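PDB 3PF0: imelysin-like protein from Psychrobacter arcticus, which is of unknown function but belongs to the imelysin-like (peptidase M75) family and may be a metalloendopeptidase. Local coordinates for residues I64-H78 with S193-W207. Sequence-based numbering, arbitrary orientation.
Sequences IPAYADAAKQSDLLH and SSALGTRLKDIEKNW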
ATOM      1  N   ILE A  64      -8.234  10.264   0.390  1.00 34.09           N
ATOM      2  CA  ILE A  64      -8.510  10.770  -0.959  1.00 33.16           C
ATOM      3  C   ILE A  64      -7.175  11.166  -1.656  1.00 37.14           C
ATOM      4  O   ILE A  64      -6.973  10.664  -2.762  1.00 36.83           O
ATOM      5  CB  ILE A  64      -9.590  11.899  -0.975  1.00 36.19           C
ATOM      6  CG1 ILE A  64     -10.965  11.320  -0.539  1.00 36.60           C
ATOM      7  CG2 ILE A  64      -9.693  12.568  -2.357  1.00 35.66           C
ATOM      8  CD1 ILE A  64     -12.014  12.329  -0.014  1.00 35.75           C
ATOM      9  N   PRO A  65      -6.219  11.921  -1.033  1.00 34.17           N
ATOM     10  CA  PRO A  65      -4.953  12.226  -1.731  1.00 33.62           C
ATOM     11  C   PRO A  65      -4.121  10.993  -2.086  1.00 37.27           C
ATOM     12  O   PRO A  65      -3.516  10.984  -3.159  1.00 36.43           O
ATOM     13  CB  PRO A  65      -4.203  13.119  -0.732  1.00 35.82           C
ATOM     14  CG  PRO A  65      -5.277  13.750   0.063  1.00 41.16           C
ATOM     15  CD  PRO A  65      -6.277  12.642   0.257  1.00 36.68           C
ATOM     16  N   ALA A  66      -4.113   9.947  -1.223  1.00 33.90           N
ATOM     17  CA  ALA A  66      -3.364   8.717  -1.489  1.00 32.43           C
ATOM     18  C   ALA A  66      -3.919   8.007  -2.713  1.00 35.36           C
ATOM     19  O   ALA A  66      -3.144   7.584  -3.569  1.00 34.84           O
ATOM     20  CB  ALA A  66      -3.397   7.796  -0.288  1.00 33.10           C
ATOM     21  N   TYR A  67      -5.253   7.916  -2.823  1.00 31.54           N
ATOM     22  CA  TYR A  67      -5.874   7.284  -3.979  1.00 31.20           C
ATOM     23  C   TYR A  67      -5.678   8.144  -5.232  1.00 35.66           C
ATOM     24  O   TYR A  67      -5.394   7.593  -6.297  1.00 35.54           O
ATOM     25  CB  TYR A  67      -7.369   6.996  -3.726  1.00 32.35           C
ATOM     26  CG  TYR A  67      -7.615   5.826  -2.795  1.00 33.31           C
ATOM     27  CD1 TYR A  67      -7.064   4.571  -3.055  1.00 33.92           C
ATOM     28  CD2 TYR A  67      -8.460   5.952  -1.694  1.00 34.40           C
ATOM     29  CE1 TYR A  67      -7.285   3.492  -2.198  1.00 34.54           C
ATOM     30  CE2 TYR A  67      -8.698   4.876  -0.838  1.00 35.08           C
ATOM     31  CZ  TYR A  67      -8.111   3.646  -1.096  1.00 41.52           C
ATOM     32  OH  TYR A  67      -8.378   2.572  -0.278  1.00 40.83           O
ATOM     33  N   ALA A  68      -5.782   9.480  -5.100  1.00 32.74           N
ATOM     34  CA  ALA A  68      -5.589  10.415  -6.215  1.00 33.36           C
ATOM     35  C   ALA A  68      -4.160  10.311  -6.764  1.00 36.99           C
ATOM     36  O   ALA A  68      -3.977  10.279  -7.981  1.00 35.71           O
ATOM     37  CB  ALA A  68      -5.892  11.848  -5.778  1.00 34.88           C
ATOM     38  N   ASP A  69      -3.163  10.191  -5.860  1.00 33.69           N
ATOM     39  CA  ASP A  69      -1.765  10.048  -6.227  1.00 33.92           C
ATOM     40  C   ASP A  69      -1.508   8.721  -6.932  1.00 36.63           C
ATOM     41  O   ASP A  69      -0.850   8.732  -7.965  1.00 36.86           O
ATOM     42  CB  ASP A  69      -0.830  10.194  -5.019  1.00 36.54           C
ATOM     43  CG  ASP A  69       0.627  10.259  -5.435  1.00 48.79           C
ATOM     44  OD1 ASP A  69       0.946  11.026  -6.377  1.00 49.00           O
ATOM     45  OD2 ASP A  69       1.450   9.529  -4.835  1.00 54.65           O
ATOM     46  N   ALA A  70      -2.054   7.598  -6.420  1.00 31.49           N
ATOM     47  CA  ALA A  70      -1.903   6.303  -7.082  1.00 30.39           C
ATOM     48  C   ALA A  70      -2.500   6.351  -8.520  1.00 33.69           C
ATOM     49  O   ALA A  70      -1.889   5.816  -9.453  1.00 32.32           O
ATOM     50  CB  ALA A  70      -2.553   5.196  -6.256  1.00 30.40           C
ATOM     51  N   ALA A  71      -3.659   7.018  -8.690  1.00 30.49           N
ATOM     52  CA  ALA A  71      -4.321   7.172  -9.998  1.00 31.24           C
ATOM     53  C   ALA A  71      -3.453   8.022 -10.957  1.00 33.97           C
ATOM     54  O   ALA A  71      -3.294   7.661 -12.123  1.00 33.65           O
ATOM     55  CB  ALA A  71      -5.701   7.803  -9.828  1.00 32.45           C
ATOM     56  N   LYS A  72      -2.869   9.114 -10.438  1.00 29.63           N
ATOM     57  CA  LYS A  72      -1.981  10.042 -11.156  1.00 30.71           C
ATOM     58  C   LYS A  72      -0.724   9.288 -11.676  1.00 34.96           C
ATOM     59  O   LYS A  72      -0.373   9.410 -12.851  1.00 34.66           O
ATOM     60  CB  LYS A  72      -1.598  11.188 -10.200  1.00 34.40           C
ATOM     61  CG  LYS A  72      -0.594  12.224 -10.699  1.00 50.29           C
ATOM     62  CD  LYS A  72      -0.272  13.182  -9.550  1.00 60.68           C
ATOM     63  CE  LYS A  72       0.877  14.122  -9.815  1.00 74.78           C
ATOM     64  NZ  LYS A  72       0.971  15.183  -8.773  1.00 83.23           N
ATOM     65  N   GLN A  73      -0.101   8.478 -10.809  1.00 30.44           N
ATOM     66  CA  GLN A  73       1.092   7.697 -11.129  1.00 30.46           C
ATOM     67  C   GLN A  73       0.805   6.602 -12.163  1.00 34.07           C
ATOM     68  O   GLN A  73       1.683   6.314 -12.982  1.00 33.90           O
ATOM     69  CB  GLN A  73       1.722   7.101  -9.861  1.00 31.37           C
ATOM     70  CG  GLN A  73       2.242   8.131  -8.846  1.00 34.93           C
ATOM     71  CD  GLN A  73       2.901   9.367  -9.422  1.00 50.68           C
ATOM     72  OE1 GLN A  73       3.636   9.338 -10.421  1.00 43.77           O
ATOM     73  NE2 GLN A  73       2.671  10.486  -8.773  1.00 46.17           N
ATOM     74  N   SER A  74      -0.413   6.004 -12.122  1.00 30.04           N
ATOM     75  CA  SER A  74      -0.847   4.983 -13.074  0.50 29.67           C
ATOM     76  C   SER A  74      -1.058   5.637 -14.440  1.00 33.38           C
ATOM     77  O   SER A  74      -0.696   5.059 -15.461  1.00 34.29           O
ATOM     78  CB  SER A  74      -2.123   4.298 -12.588  0.50 33.28           C
ATOM     79  OG  SER A  74      -2.374   3.113 -13.325  0.50 43.85           O
ATOM     80  N   ASP A  75      -1.625   6.869 -14.448  1.00 29.11           N
ATOM     81  CA  ASP A  75      -1.831   7.666 -15.669  1.00 29.76           C
ATOM     82  C   ASP A  75      -0.480   8.029 -16.293  1.00 32.44           C
ATOM     83  O   ASP A  75      -0.333   7.932 -17.510  1.00 31.90           O
ATOM     84  CB  ASP A  75      -2.609   8.967 -15.375  1.00 32.36           C
ATOM     85  CG  ASP A  75      -4.104   8.812 -15.153  1.00 41.81           C
ATOM     86  OD1 ASP A  75      -4.611   7.672 -15.278  1.00 41.72           O
ATOM     87  OD2 ASP A  75      -4.757   9.821 -14.811  1.00 46.96           O
ATOM     88  N   LEU A  76       0.503   8.448 -15.466  1.00 29.06           N
ATOM     89  CA  LEU A  76       1.827   8.786 -15.999  1.00 30.65           C
ATOM     90  C   LEU A  76       2.513   7.530 -16.566  1.00 33.51           C
ATOM     91  O   LEU A  76       3.148   7.630 -17.620  1.00 34.25           O
ATOM     92  CB  LEU A  76       2.736   9.512 -14.982  1.00 31.43           C
ATOM     93  CG  LEU A  76       4.187   9.876 -15.474  1.00 37.90           C
ATOM     94  CD1 LEU A  76       4.188  10.679 -16.793  1.00 38.35           C
ATOM     95  CD2 LEU A  76       4.966  10.593 -14.404  1.00 41.35           C
ATOM     96  N   LEU A  77       2.336   6.351 -15.920  1.00 28.26           N
ATOM     97  CA  LEU A  77       2.906   5.104 -16.424  1.00 27.10           C
ATOM     98  C   LEU A  77       2.281   4.771 -17.774  1.00 31.32           C
ATOM     99  O   LEU A  77       3.014   4.468 -18.716  1.00 30.42           O
ATOM    100  CB  LEU A  77       2.732   3.927 -15.429  1.00 26.52           C
ATOM    101  CG  LEU A  77       3.349   2.560 -15.855  1.00 30.26           C
ATOM    102  CD1 LEU A  77       4.878   2.657 -16.078  1.00 30.06           C
ATOM    103  CD2 LEU A  77       3.014   1.465 -14.859  1.00 28.41           C
ATOM    104  N   HIS A  78       0.925   4.859 -17.874  1.00 27.96           N
ATOM    105  CA  HIS A  78       0.205   4.595 -19.115  1.00 27.46           C
ATOM    106  C   HIS A  78       0.680   5.535 -20.236  1.00 31.39           C
ATOM    107  O   HIS A  78       0.982   5.073 -21.335  1.00 33.51           O
ATOM    108  CB  HIS A  78      -1.333   4.712 -18.941  1.00 27.71           C
ATOM    109  CG  HIS A  78      -2.047   4.553 -20.249  1.00 31.65           C
ATOM    110  ND1 HIS A  78      -2.330   3.291 -20.767  1.00 33.58           N
ATOM    111  CD2 HIS A  78      -2.356   5.486 -21.182  1.00 33.45           C
ATOM    112  CE1 HIS A  78      -2.854   3.506 -21.967  1.00 33.28           C
ATOM    113  NE2 HIS A  78      -2.894   4.810 -22.259  1.00 33.96           N
ATOM    114  N   SER A 193      -1.795  -0.823 -17.280  1.00 28.19           N
ATOM    115  CA  SER A 193      -1.705   0.482 -16.611  1.00 27.05           C
ATOM    116  C   SER A 193      -3.015   1.297 -16.822  1.00 31.21           C
ATOM    117  O   SER A 193      -3.497   1.942 -15.880  1.00 31.14           O
ATOM    118  CB  SER A 193      -0.464   1.252 -17.061  1.00 29.43           C
ATOM    119  OG  SER A 193      -0.384   1.364 -18.471  1.00 36.71           O
ATOM    120  N   SER A 194      -3.645   1.174 -18.006  1.00 27.93           N
ATOM    121  CA  SER A 194      -4.935   1.813 -18.303  1.00 27.26           C
ATOM    122  C   SER A 194      -6.057   1.216 -17.438  1.00 33.11           C
ATOM    123  O   SER A 194      -6.851   1.972 -16.870  1.00 32.86           O
ATOM    124  CB  SER A 194      -5.290   1.663 -19.778  1.00 30.05           C
ATOM    125  OG  SER A 194      -6.604   2.121 -20.064  1.00 37.95           O
ATOM    126  N   ALA A 195      -6.125  -0.138 -17.336  1.00 30.69           N
ATOM    127  CA  ALA A 195      -7.137  -0.806 -16.515  1.00 30.59           C
ATOM    128  C   ALA A 195      -6.942  -0.436 -15.050  1.00 33.89           C
ATOM    129  O   ALA A 195      -7.920  -0.196 -14.349  1.00 33.63           O
ATOM    130  CB  ALA A 195      -7.073  -2.316 -16.704  1.00 31.57           C
ATOM    131  N   LEU A 196      -5.671  -0.317 -14.617  1.00 31.13           N
ATOM    132  CA  LEU A 196      -5.305   0.074 -13.257  1.00 31.30           C
ATOM    133  C   LEU A 196      -5.767   1.511 -12.975  1.00 35.49           C
ATOM    134  O   LEU A 196      -6.422   1.740 -11.961  1.00 36.39           O
ATOM    135  CB  LEU A 196      -3.794  -0.074 -13.063  1.00 31.22           C
ATOM    136  CG  LEU A 196      -3.235   0.075 -11.662  1.00 35.95           C
ATOM    137  CD1 LEU A 196      -3.982  -0.786 -10.682  1.00 36.28           C
ATOM    138  CD2 LEU A 196      -1.782  -0.325 -11.650  1.00 38.09           C
ATOM    139  N   GLY A 197      -5.492   2.425 -13.904  1.00 31.38           N
ATOM    140  CA  GLY A 197      -5.920   3.823 -13.827  1.00 31.96           C
ATOM    141  C   GLY A 197      -7.414   3.985 -13.621  1.00 36.58           C
ATOM    142  O   GLY A 197      -7.842   4.722 -12.727  1.00 36.73           O
ATOM    143  N   THR A 198      -8.215   3.231 -14.395  1.00 33.07           N
ATOM    144  CA  THR A 198      -9.682   3.235 -14.318  1.00 32.84           C
ATOM    145  C   THR A 198     -10.160   2.790 -12.923  1.00 36.28           C
ATOM    146  O   THR A 198     -11.046   3.423 -12.363  1.00 35.66           O
ATOM    147  CB  THR A 198     -10.274   2.338 -15.418  1.00 39.08           C
ATOM    148  OG1 THR A 198      -9.865   2.838 -16.691  1.00 38.93           O
ATOM    149  CG2 THR A 198     -11.810   2.249 -15.359  1.00 37.97           C
ATOM    150  N   ARG A 199      -9.568   1.716 -12.369  1.00 32.54           N
ATOM    151  CA  ARG A 199      -9.953   1.185 -11.059  1.00 31.91           C
ATOM    152  C   ARG A 199      -9.620   2.167  -9.934  1.00 35.66           C
ATOM    153  O   ARG A 199     -10.438   2.360  -9.039  1.00 35.18           O
ATOM    154  CB  ARG A 199      -9.283  -0.174 -10.796  1.00 29.77           C
ATOM    155  CG  ARG A 199      -9.880  -1.298 -11.629  1.00 37.53           C
ATOM    156  CD  ARG A 199      -9.144  -2.613 -11.417  1.00 35.98           C
ATOM    157  NE  ARG A 199      -9.677  -3.660 -12.294  1.00 36.21           N
ATOM    158  CZ  ARG A 199     -10.732  -4.417 -12.009  1.00 45.72           C
ATOM    159  NH1 ARG A 199     -11.372  -4.270 -10.853  1.00 36.41           N
ATOM    160  NH2 ARG A 199     -11.145  -5.338 -12.865  1.00 33.24           N
ATOM    161  N   LEU A 200      -8.432   2.790  -9.992  1.00 32.70           N
ATOM    162  CA  LEU A 200      -7.965   3.751  -8.991  1.00 33.00           C
ATOM    163  C   LEU A 200      -8.788   5.040  -8.991  1.00 39.56           C
ATOM    164  O   LEU A 200      -9.066   5.579  -7.914  1.00 40.52           O
ATOM    165  CB  LEU A 200      -6.471   4.074  -9.197  1.00 32.15           C
ATOM    166  CG  LEU A 200      -5.500   2.906  -8.963  1.00 35.06           C
ATOM    167  CD1 LEU A 200      -4.109   3.234  -9.474  1.00 34.44           C
ATOM    168  CD2 LEU A 200      -5.444   2.529  -7.519  1.00 36.62           C
ATOM    169  N   LYS A 201      -9.182   5.532 -10.182  1.00 36.85           N
ATOM    170  CA  LYS A 201      -9.996   6.746 -10.286  1.00 37.49           C
ATOM    171  C   LYS A 201     -11.397   6.481  -9.771  1.00 40.90           C
ATOM    172  O   LYS A 201     -11.988   7.356  -9.140  1.00 40.72           O
ATOM    173  CB  LYS A 201     -10.036   7.275 -11.721  1.00 41.07           C
ATOM    174  CG  LYS A 201      -8.964   8.329 -11.971  1.00 59.89           C
ATOM    175  CD  LYS A 201      -8.743   8.589 -13.455  1.00 71.52           C
ATOM    176  CE  LYS A 201      -7.537   7.851 -13.982  1.00 76.28           C
ATOM    177  NZ  LYS A 201      -7.747   7.352 -15.369  1.00 81.60           N
ATOM    178  N   ASP A 202     -11.906   5.260  -9.984  1.00 37.28           N
ATOM    179  CA  ASP A 202     -13.229   4.874  -9.507  1.00 37.77           C
ATOM    180  C   ASP A 202     -13.260   4.841  -7.978  1.00 39.90           C
ATOM    181  O   ASP A 202     -14.258   5.254  -7.400  1.00 39.34           O
ATOM    182  CB  ASP A 202     -13.650   3.522 -10.100  1.00 40.99           C
ATOM    183  CG  ASP A 202     -14.096   3.572 -11.559  1.00 62.92           C
ATOM    184  OD1 ASP A 202     -13.798   4.590 -12.249  1.00 64.59           O
ATOM    185  OD2 ASP A 202     -14.728   2.590 -12.020  1.00 74.96           O
ATOM    186  N   ILE A 203     -12.154   4.389  -7.330  1.00 36.11           N
ATOM    187  CA  ILE A 203     -12.020   4.334  -5.868  1.00 35.60           C
ATOM    188  C   ILE A 203     -11.929   5.764  -5.322  1.00 40.80           C
ATOM    189  O   ILE A 203     -12.632   6.076  -4.356  1.00 41.76           O
ATOM    190  CB  ILE A 203     -10.826   3.444  -5.426  1.00 37.69           C
ATOM    191  CG1 ILE A 203     -11.110   1.967  -5.781  1.00 37.34           C
ATOM    192  CG2 ILE A 203     -10.530   3.587  -3.913  1.00 38.37           C
ATOM    193  CD1 ILE A 203      -9.917   1.167  -5.969  1.00 42.51           C
ATOM    194  N   GLU A 204     -11.097   6.627  -5.957  1.00 36.80           N
ATOM    195  CA  GLU A 204     -10.953   8.043  -5.610  1.00 37.45           C
ATOM    196  C   GLU A 204     -12.322   8.772  -5.676  1.00 40.99           C
ATOM    197  O   GLU A 204     -12.665   9.497  -4.739  1.00 40.81           O
ATOM    198  CB  GLU A 204      -9.942   8.729  -6.548  1.00 38.68           C
ATOM    199  CG  GLU A 204      -9.705  10.196  -6.221  1.00 49.10           C
ATOM    200  CD  GLU A 204      -9.127  11.066  -7.319  1.00 63.35           C
ATOM    201  OE1 GLU A 204      -8.653  10.523  -8.344  1.00 48.88           O
ATOM    202  OE2 GLU A 204      -9.133  12.305  -7.138  1.00 62.49           O
ATOM    203  N   LYS A 205     -13.098   8.554  -6.765  1.00 37.53           N
ATOM    204  CA  LYS A 205     -14.421   9.176  -6.968  1.00 38.59           C
ATOM    205  C   LYS A 205     -15.434   8.713  -5.916  1.00 42.36           C
ATOM    206  O   LYS A 205     -16.251   9.514  -5.465  1.00 42.78           O
ATOM    207  CB  LYS A 205     -14.973   8.887  -8.373  1.00 42.14           C
ATOM    208  CG  LYS A 205     -14.388   9.777  -9.467  1.00 62.77           C
ATOM    209  CD  LYS A 205     -15.234   9.725 -10.737  1.00 74.01           C
ATOM    210  N   ASN A 206     -15.354   7.426  -5.518  1.00 37.91           N
ATOM    211  CA  ASN A 206     -16.214   6.785  -4.521  1.00 38.19           C
ATOM    212  C   ASN A 206     -15.989   7.386  -3.124  1.00 40.72           C
ATOM    213  O   ASN A 206     -16.961   7.676  -2.428  1.00 40.97           O
ATOM    214  CB  ASN A 206     -15.945   5.270  -4.508  1.00 37.68           C
ATOM    215  CG  ASN A 206     -17.066   4.413  -3.965  1.00 56.28           C
ATOM    216  OD1 ASN A 206     -17.735   4.752  -2.992  1.00 46.28           O
ATOM    217  ND2 ASN A 206     -17.202   3.211  -4.505  1.00 52.72           N
ATOM    218  N   TRP A 207     -14.716   7.559  -2.719  1.00 36.31           N
ATOM    219  CA  TRP A 207     -14.342   8.169  -1.444  1.00 35.90           C
ATOM    220  C   TRP A 207     -14.777   9.642  -1.399  1.00 39.49           C
ATOM    221  O   TRP A 207     -15.272  10.075  -0.360  1.00 39.45           O
ATOM    222  CB  TRP A 207     -12.831   8.040  -1.202  1.00 34.01           C
ATOM    223  CG  TRP A 207     -12.494   6.862  -0.338  1.00 34.71           C
ATOM    224  CD1 TRP A 207     -12.085   5.630  -0.757  1.00 36.71           C
ATOM    225  CD2 TRP A 207     -12.695   6.759   1.080  1.00 35.26           C
ATOM    226  NE1 TRP A 207     -11.985   4.774   0.315  1.00 36.14           N
ATOM    227  CE2 TRP A 207     -12.335   5.447   1.459  1.00 38.64           C
ATOM    228  CE3 TRP A 207     -13.127   7.657   2.074  1.00 37.57           C
ATOM    229  CZ2 TRP A 207     -12.354   5.021   2.794  1.00 38.73           C
ATOM    230  CZ3 TRP A 207     -13.169   7.227   3.392  1.00 39.61           C
ATOM    231  CH2 TRP A 207     -12.778   5.926   3.743  1.00 39.76           C
TER
HETATM  232  O   HOH W   1     -11.015   2.098   0.085  1.00 27.09           O
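Y67 of helix 48-84 packs against I203 and W207 of helix 183-214. Its CB lies 4.2 Å from CB of E204, close to the backbone of the second helix. Beyond it, CG stands anti to the carbonyl carbon (chi1 -74°), which swings the ring along the interface so that one face receives I203: CG2 sits 3.5 Å from the ring centroid and only 4° off the normal, a CH-pi contact. On the CE2 side the ring comes to 3.5 Å from CD1 of W207, but the planes, near parallel, are slid so far apart that they scarcely overlap. At the tip, OH accepts a hydrogen bond from a water that in turn accepts from NE1 of W207, lying in the plane of the indole. A leucine here would probably leave this water without its phenolic partner and take from I203 CG2 the aromatic face it lies over. Further along, A70, A71, S74 and G197 line the close approach while L200 fills the interface, its CB 3.9 Å from A71 CB. S74 then acts as a knob among S193, L196, G197 and L200; in the conformer modelled here, its OG donates to O of S193 at 3.0 Å, giving that carbonyl a second donor beside N of G197. K201, its chain bent at chi3 and chi4, brings NZ within 3.2 Å of OD1 of D75, a salt bridge whose hydrogen bond is weak. At the far end H78 packs its CB against S193 OG, while its ND1 bonds to O of M190 and S193 OG to O of V189. Helix 92-112 touches L200 through W109. With axes 8.5 Å apart and directions differing by 159°, this is an antiparallel helix pair of an all-helical bundle, here within the imelysin-like fold.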